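Local coordinates for hypothetical protein Atu0120 (PDB 2I6H) that is of unknown function but belongs to the bacterial DUF924 family, is all-helical and was crystallised with calcium ions, at residues A[111-124]-A[134-146]. Numbering follows the deposited sequence.
Sequences ARFFADEAIRRGHD and FFYLPFSHAEDIA
The Phe135 ring carries the backbone of His123 and Asp124 over one face, Asp124 N lying 4.2 Å above the ring plane and offset toward the rim, while Ala118 CB comes in obliquely, 3.6 Å from Phe135 CE1. On the neighbouring Tyr136 ring both partners sit at the edge: Ile119 CD1 near Tyr136 CD1, and Asp124 OD2 in the ring plane, beside CE1 and the hydroxyl. Tyr136 OH donates to Asp124 OD2 at 2.6 Å, reaching the lone pair turned away from the other carboxylate oxygen, and carboxylate and ring are twisted 73° apart. Asp124 meets the hydroxyl because CG stands between its own backbone N and carbonyl carbon (chi1 57°).

Phe139 is a knob in a hole formed by Arg112, Ala115, Asp116 and Ile119; its CE2 approaches Ala115 CB at 3.5 Å, and Ile119, whose side chain runs toward Phe139 from the opposite direction, brings CD1 to the same CE2. Ala115 CB also presses on Phe135 O, 3.4 Å away, a carbonyl buried here without a hydrogen-bonding partner. Beyond the hole, Pro138 lays its ring against Ala111 and Ala115. In the conformer described, the Arg112 chain, bent at chi3 (-62°), passes Pro138 O; in its guanidinium plane a water accepts from Arg112 NH1 at 2.9 Å and donates to Pro138 O, while Asp144 OD1 lies over that plane, near enough for charge attraction but without a directed N-H. The other Asp144 carboxylate oxygen caps Ala147 N. Asp116 pairs with Arg150 of helix 145-155, which also packs on Phe139.

A Schellman motif at Gly122 ends helix 108-120; after the short helices 123-126 and 129-132 the chain returns to pack helix 137-140 against it, a local knob-into-hole helix pair of this all-helical DUF924 protein.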
loop_
_atom_site.group_PDB
_atom_site.type_symbol
_atom_site.label_atom_id
_atom_site.label_comp_id
_atom_site.label_asym_id
_atom_site.label_seq_id
_atom_site.Cartn_x
_atom_site.Cartn_y
_atom_site.Cartn_z
ATOM N N ALA A 111 21.255 -6.328 -6.115
ATOM C CA ALA A 111 20.291 -6.266 -4.988
ATOM C C ALA A 111 19.596 -7.614 -4.789
ATOM O O ALA A 111 19.477 -8.082 -3.645
ATOM C CB ALA A 111 19.287 -5.174 -5.205
ATOM N N ARG A 112 19.188 -8.241 -5.892
ATOM C CA ARG A 112 18.480 -9.517 -5.854
ATOM C C ARG A 112 19.379 -10.614 -5.314
ATOM O O ARG A 112 18.956 -11.461 -4.515
ATOM C CB ARG A 112 18.089 -9.915 -7.257
ATOM C CG ARG A 112 16.886 -9.232 -7.750
ATOM C CD ARG A 112 16.190 -10.156 -8.726
ATOM N NE ARG A 112 17.015 -10.459 -9.890
ATOM C CZ ARG A 112 17.389 -9.559 -10.794
ATOM N NH1 ARG A 112 17.041 -8.298 -10.650
ATOM N NH2 ARG A 112 18.131 -9.919 -11.835
ATOM N N PHE A 113 20.635 -10.605 -5.771
ATOM C CA PHE A 113 21.629 -11.591 -5.356
ATOM C C PHE A 113 21.823 -11.455 -3.827
ATOM O O PHE A 113 21.804 -12.459 -3.060
ATOM C CB PHE A 113 22.949 -11.304 -6.095
ATOM C CG PHE A 113 24.097 -12.113 -5.596
ATOM C CD1 PHE A 113 24.167 -13.483 -5.866
ATOM C CD2 PHE A 113 25.064 -11.539 -4.797
ATOM C CE1 PHE A 113 25.255 -14.259 -5.368
ATOM C CE2 PHE A 113 26.146 -12.290 -4.299
ATOM C CZ PHE A 113 26.230 -13.662 -4.578
ATOM N N PHE A 114 21.978 -10.211 -3.369
ATOM C CA PHE A 114 22.101 -9.975 -1.941
ATOM C C PHE A 114 20.827 -10.273 -1.152
ATOM O O PHE A 114 20.919 -10.789 -0.034
ATOM C CB PHE A 114 22.517 -8.548 -1.664
ATOM C CG PHE A 114 24.000 -8.259 -1.912
ATOM C CD1 PHE A 114 24.984 -9.247 -1.958
ATOM C CD2 PHE A 114 24.386 -6.930 -2.077
ATOM C CE1 PHE A 114 26.385 -8.878 -2.194
ATOM C CE2 PHE A 114 25.742 -6.568 -2.279
ATOM C CZ PHE A 114 26.736 -7.552 -2.305
ATOM N N ALA A 115 19.653 -9.951 -1.711
ATOM C CA ALA A 115 18.367 -10.258 -1.022
ATOM C C ALA A 115 18.258 -11.774 -0.765
ATOM O O ALA A 115 17.951 -12.220 0.349
ATOM C CB ALA A 115 17.151 -9.774 -1.829
ATOM N N ASP A 116 18.546 -12.545 -1.802
ATOM C CA ASP A 116 18.567 -14.016 -1.679
ATOM C C ASP A 116 19.485 -14.487 -0.523
ATOM O O ASP A 116 19.089 -15.319 0.344
ATOM C CB ASP A 116 19.043 -14.631 -3.001
ATOM C CG ASP A 116 19.136 -16.178 -2.919
ATOM O OD1 ASP A 116 18.084 -16.858 -2.793
ATOM O OD2 ASP A 116 20.288 -16.681 -2.915
ATOM N N GLU A 117 20.695 -13.946 -0.504
ATOM C CA GLU A 117 21.679 -14.313 0.522
ATOM C C GLU A 117 21.211 -13.896 1.930
ATOM O O GLU A 117 21.328 -14.669 2.889
ATOM C CB GLU A 117 23.071 -13.756 0.207
ATOM C CG GLU A 117 24.135 -14.188 1.241
ATOM C CD GLU A 117 24.248 -15.723 1.443
ATOM O OE1 GLU A 117 23.882 -16.517 0.527
ATOM O OE2 GLU A 117 24.716 -16.107 2.547
ATOM N N ALA A 118 20.649 -12.698 2.036
ATOM C CA ALA A 118 20.135 -12.190 3.313
ATOM C C ALA A 118 18.995 -13.056 3.837
ATOM O O ALA A 118 18.955 -13.370 5.032
ATOM C CB ALA A 118 19.693 -10.697 3.157
ATOM N N ILE A 119 18.090 -13.460 2.943
ATOM C CA ILE A 119 16.973 -14.296 3.317
ATOM C C ILE A 119 17.485 -15.679 3.761
ATOM O O ILE A 119 16.981 -16.262 4.751
ATOM C CB ILE A 119 15.948 -14.370 2.203
ATOM C CG1 ILE A 119 15.256 -12.983 2.123
ATOM C CG2 ILE A 119 14.855 -15.477 2.491
ATOM C CD1 ILE A 119 14.447 -12.787 0.868
ATOM N N ARG A 120 18.512 -16.166 3.066
ATOM C CA ARG A 120 19.090 -17.465 3.407
ATOM C C ARG A 120 19.654 -17.424 4.822
ATOM O O ARG A 120 19.604 -18.428 5.539
ATOM C CB ARG A 120 20.147 -17.868 2.390
ATOM C CG ARG A 120 19.567 -18.407 1.087
ATOM C CD ARG A 120 20.649 -18.838 0.108
ATOM N NE ARG A 120 21.396 -20.018 0.539
ATOM C CZ ARG A 120 20.984 -21.287 0.407
ATOM N NH1 ARG A 120 19.792 -21.585 -0.111
ATOM N NH2 ARG A 120 21.758 -22.275 0.819
ATOM N N ARG A 121 20.160 -16.253 5.228
ATOM C CA ARG A 121 20.737 -16.082 6.562
ATOM C C ARG A 121 19.666 -15.771 7.605
ATOM O O ARG A 121 20.005 -15.624 8.772
ATOM C CB ARG A 121 21.766 -14.950 6.572
ATOM C CG ARG A 121 22.999 -15.283 5.743
ATOM C CD ARG A 121 24.009 -14.174 5.650
ATOM N NE ARG A 121 25.069 -14.543 4.689
ATOM C CZ ARG A 121 26.367 -14.362 4.879
ATOM N NH1 ARG A 121 26.823 -13.851 6.022
ATOM N NH2 ARG A 121 27.219 -14.697 3.926
ATOM N N GLY A 122 18.414 -15.602 7.178
ATOM C CA GLY A 122 17.282 -15.318 8.112
ATOM C C GLY A 122 17.134 -13.839 8.464
ATOM O O GLY A 122 16.357 -13.470 9.371
ATOM N N HIS A 123 17.863 -12.971 7.748
ATOM C CA HIS A 123 17.906 -11.539 8.108
ATOM C C HIS A 123 16.551 -10.822 8.030
ATOM O O HIS A 123 16.266 -9.875 8.825
ATOM C CB HIS A 123 18.947 -10.799 7.259
ATOM C CG HIS A 123 20.368 -11.162 7.577
ATOM N ND1 HIS A 123 20.744 -11.671 8.799
ATOM C CD2 HIS A 123 21.506 -11.069 6.834
ATOM C CE1 HIS A 123 22.054 -11.886 8.799
ATOM N NE2 HIS A 123 22.538 -11.518 7.621
ATOM N N ASP A 124 15.721 -11.221 7.066
ATOM C CA ASP A 124 14.409 -10.568 6.891
ATOM C C ASP A 124 13.542 -10.805 8.139
ATOM O O ASP A 124 12.768 -9.930 8.551
ATOM C CB ASP A 124 13.680 -11.090 5.648
ATOM C CG ASP A 124 13.459 -12.612 5.652
ATOM O OD1 ASP A 124 14.395 -13.382 6.027
ATOM O OD2 ASP A 124 12.337 -13.035 5.246
ATOM N N PHE A 134 11.591 -4.453 2.552
ATOM C CA PHE A 134 12.806 -4.031 1.799
ATOM C C PHE A 134 13.736 -5.157 1.329
ATOM O O PHE A 134 14.504 -4.970 0.360
ATOM C CB PHE A 134 13.495 -2.865 2.522
ATOM C CG PHE A 134 12.555 -1.713 2.688
ATOM C CD1 PHE A 134 12.219 -0.953 1.562
ATOM C CD2 PHE A 134 11.869 -1.487 3.902
ATOM C CE1 PHE A 134 11.277 0.080 1.625
ATOM C CE2 PHE A 134 10.885 -0.431 3.987
ATOM C CZ PHE A 134 10.606 0.340 2.836
ATOM N N PHE A 135 13.672 -6.323 2.002
ATOM C CA PHE A 135 14.357 -7.526 1.536
ATOM C C PHE A 135 13.597 -8.194 0.367
ATOM O O PHE A 135 14.155 -9.051 -0.317
ATOM C CB PHE A 135 14.499 -8.555 2.693
ATOM C CG PHE A 135 15.475 -8.143 3.735
ATOM C CD1 PHE A 135 16.854 -8.287 3.519
ATOM C CD2 PHE A 135 15.040 -7.576 4.932
ATOM C CE1 PHE A 135 17.811 -7.879 4.510
ATOM C CE2 PHE A 135 15.970 -7.198 5.944
ATOM C CZ PHE A 135 17.375 -7.341 5.714
ATOM N N TYR A 136 12.334 -7.824 0.147
ATOM C CA TYR A 136 11.478 -8.535 -0.846
ATOM C C TYR A 136 11.311 -7.728 -2.129
ATOM O O TYR A 136 11.090 -8.278 -3.223
ATOM C CB TYR A 136 10.100 -8.827 -0.218
ATOM C CG TYR A 136 10.171 -9.568 1.116
ATOM C CD1 TYR A 136 11.287 -10.375 1.459
ATOM C CD2 TYR A 136 9.090 -9.493 2.010
ATOM C CE1 TYR A 136 11.300 -11.064 2.708
ATOM C CE2 TYR A 136 9.099 -10.166 3.242
ATOM C CZ TYR A 136 10.198 -10.948 3.571
ATOM O OH TYR A 136 10.209 -11.617 4.788
ATOM N N LEU A 137 11.402 -6.400 -1.993
ATOM C CA LEU A 137 11.220 -5.521 -3.142
ATOM C C LEU A 137 12.157 -5.850 -4.332
ATOM O O LEU A 137 11.721 -5.708 -5.486
ATOM C CB LEU A 137 11.306 -4.028 -2.735
ATOM C CG LEU A 137 10.123 -3.566 -1.849
ATOM C CD1 LEU A 137 10.382 -2.137 -1.384
ATOM C CD2 LEU A 137 8.832 -3.622 -2.673
ATOM N N PRO A 138 13.434 -6.249 -4.075
ATOM C CA PRO A 138 14.282 -6.630 -5.227
ATOM C C PRO A 138 13.618 -7.736 -6.081
ATOM O O PRO A 138 13.785 -7.748 -7.297
ATOM C CB PRO A 138 15.604 -7.085 -4.577
ATOM C CG PRO A 138 15.680 -6.261 -3.320
ATOM C CD PRO A 138 14.198 -6.303 -2.814
ATOM N N PHE A 139 12.844 -8.620 -5.447
ATOM C CA PHE A 139 12.174 -9.688 -6.221
ATOM C C PHE A 139 11.016 -9.097 -7.048
ATOM O O PHE A 139 10.852 -9.464 -8.219
ATOM C CB PHE A 139 11.755 -10.834 -5.306
ATOM C CG PHE A 139 12.924 -11.463 -4.598
ATOM C CD1 PHE A 139 13.795 -12.294 -5.315
ATOM C CD2 PHE A 139 13.186 -11.166 -3.251
ATOM C CE1 PHE A 139 14.917 -12.903 -4.669
ATOM C CE2 PHE A 139 14.312 -11.747 -2.604
ATOM C CZ PHE A 139 15.166 -12.611 -3.323
ATOM N N SER A 140 10.270 -8.152 -6.473
ATOM C CA SER A 140 9.212 -7.458 -7.216
ATOM C C SER A 140 9.778 -6.656 -8.393
ATOM O O SER A 140 9.092 -6.409 -9.392
ATOM C CB SER A 140 8.446 -6.526 -6.274
ATOM O OG SER A 140 7.537 -7.290 -5.497
ATOM N N HIS A 141 11.027 -6.216 -8.263
ATOM C CA HIS A 141 11.642 -5.356 -9.283
ATOM C C HIS A 141 12.349 -6.112 -10.393
ATOM O O HIS A 141 12.779 -5.502 -11.366
ATOM C CB HIS A 141 12.604 -4.338 -8.618
ATOM C CG HIS A 141 11.906 -3.366 -7.713
ATOM N ND1 HIS A 141 12.507 -2.823 -6.600
ATOM C CD2 HIS A 141 10.656 -2.836 -7.767
ATOM C CE1 HIS A 141 11.649 -2.013 -5.992
ATOM N NE2 HIS A 141 10.522 -1.993 -6.682
ATOM N N ALA A 142 12.416 -7.431 -10.277
ATOM C CA ALA A 142 13.099 -8.260 -11.289
ATOM C C ALA A 142 12.157 -8.662 -12.424
ATOM O O ALA A 142 10.988 -9.041 -12.185
ATOM C CB ALA A 142 13.713 -9.504 -10.619
ATOM N N GLU A 143 12.668 -8.603 -13.658
ATOM C CA GLU A 143 11.882 -9.026 -14.821
ATOM C C GLU A 143 12.074 -10.526 -15.048
ATOM O O GLU A 143 12.708 -10.925 -16.011
ATOM C CB GLU A 143 12.283 -8.201 -16.048
ATOM C CG GLU A 143 11.940 -6.741 -15.882
ATOM C CD GLU A 143 12.228 -5.888 -17.126
ATOM O OE1 GLU A 143 13.281 -6.085 -17.811
ATOM O OE2 GLU A 143 11.400 -5.001 -17.410
ATOM N N ASP A 144 11.572 -11.336 -14.118
ATOM C CA ASP A 144 11.589 -12.791 -14.262
ATOM C C ASP A 144 10.586 -13.396 -13.323
ATOM O O ASP A 144 10.325 -12.950 -12.219
ATOM C CB ASP A 144 12.958 -13.459 -14.077
ATOM C CG ASP A 144 13.451 -13.399 -12.650
ATOM O OD1 ASP A 144 13.985 -12.338 -12.278
ATOM O OD2 ASP A 144 13.321 -14.408 -11.912
ATOM N N ILE A 145 9.926 -14.405 -13.876
ATOM C CA ILE A 145 8.774 -15.016 -13.246
ATOM C C ILE A 145 9.096 -15.662 -11.924
ATOM O O ILE A 145 8.323 -15.525 -10.976
ATOM C CB ILE A 145 8.093 -15.977 -14.269
ATOM C CG1 ILE A 145 7.626 -15.130 -15.461
ATOM C CG2 ILE A 145 7.000 -16.800 -13.635
ATOM C CD1 ILE A 145 7.516 -15.888 -16.774
ATOM N N ALA A 146 10.248 -16.343 -11.830
ATOM C CA ALA A 146 10.623 -17.002 -10.561
ATOM C C ALA A 146 10.690 -15.956 -9.442
ATOM O O ALA A 146 10.138 -16.174 -8.360
ATOM C CB ALA A 146 11.976 -17.686 -10.684
HETATM O O HOH W 1 15.603 -6.535 -8.791
#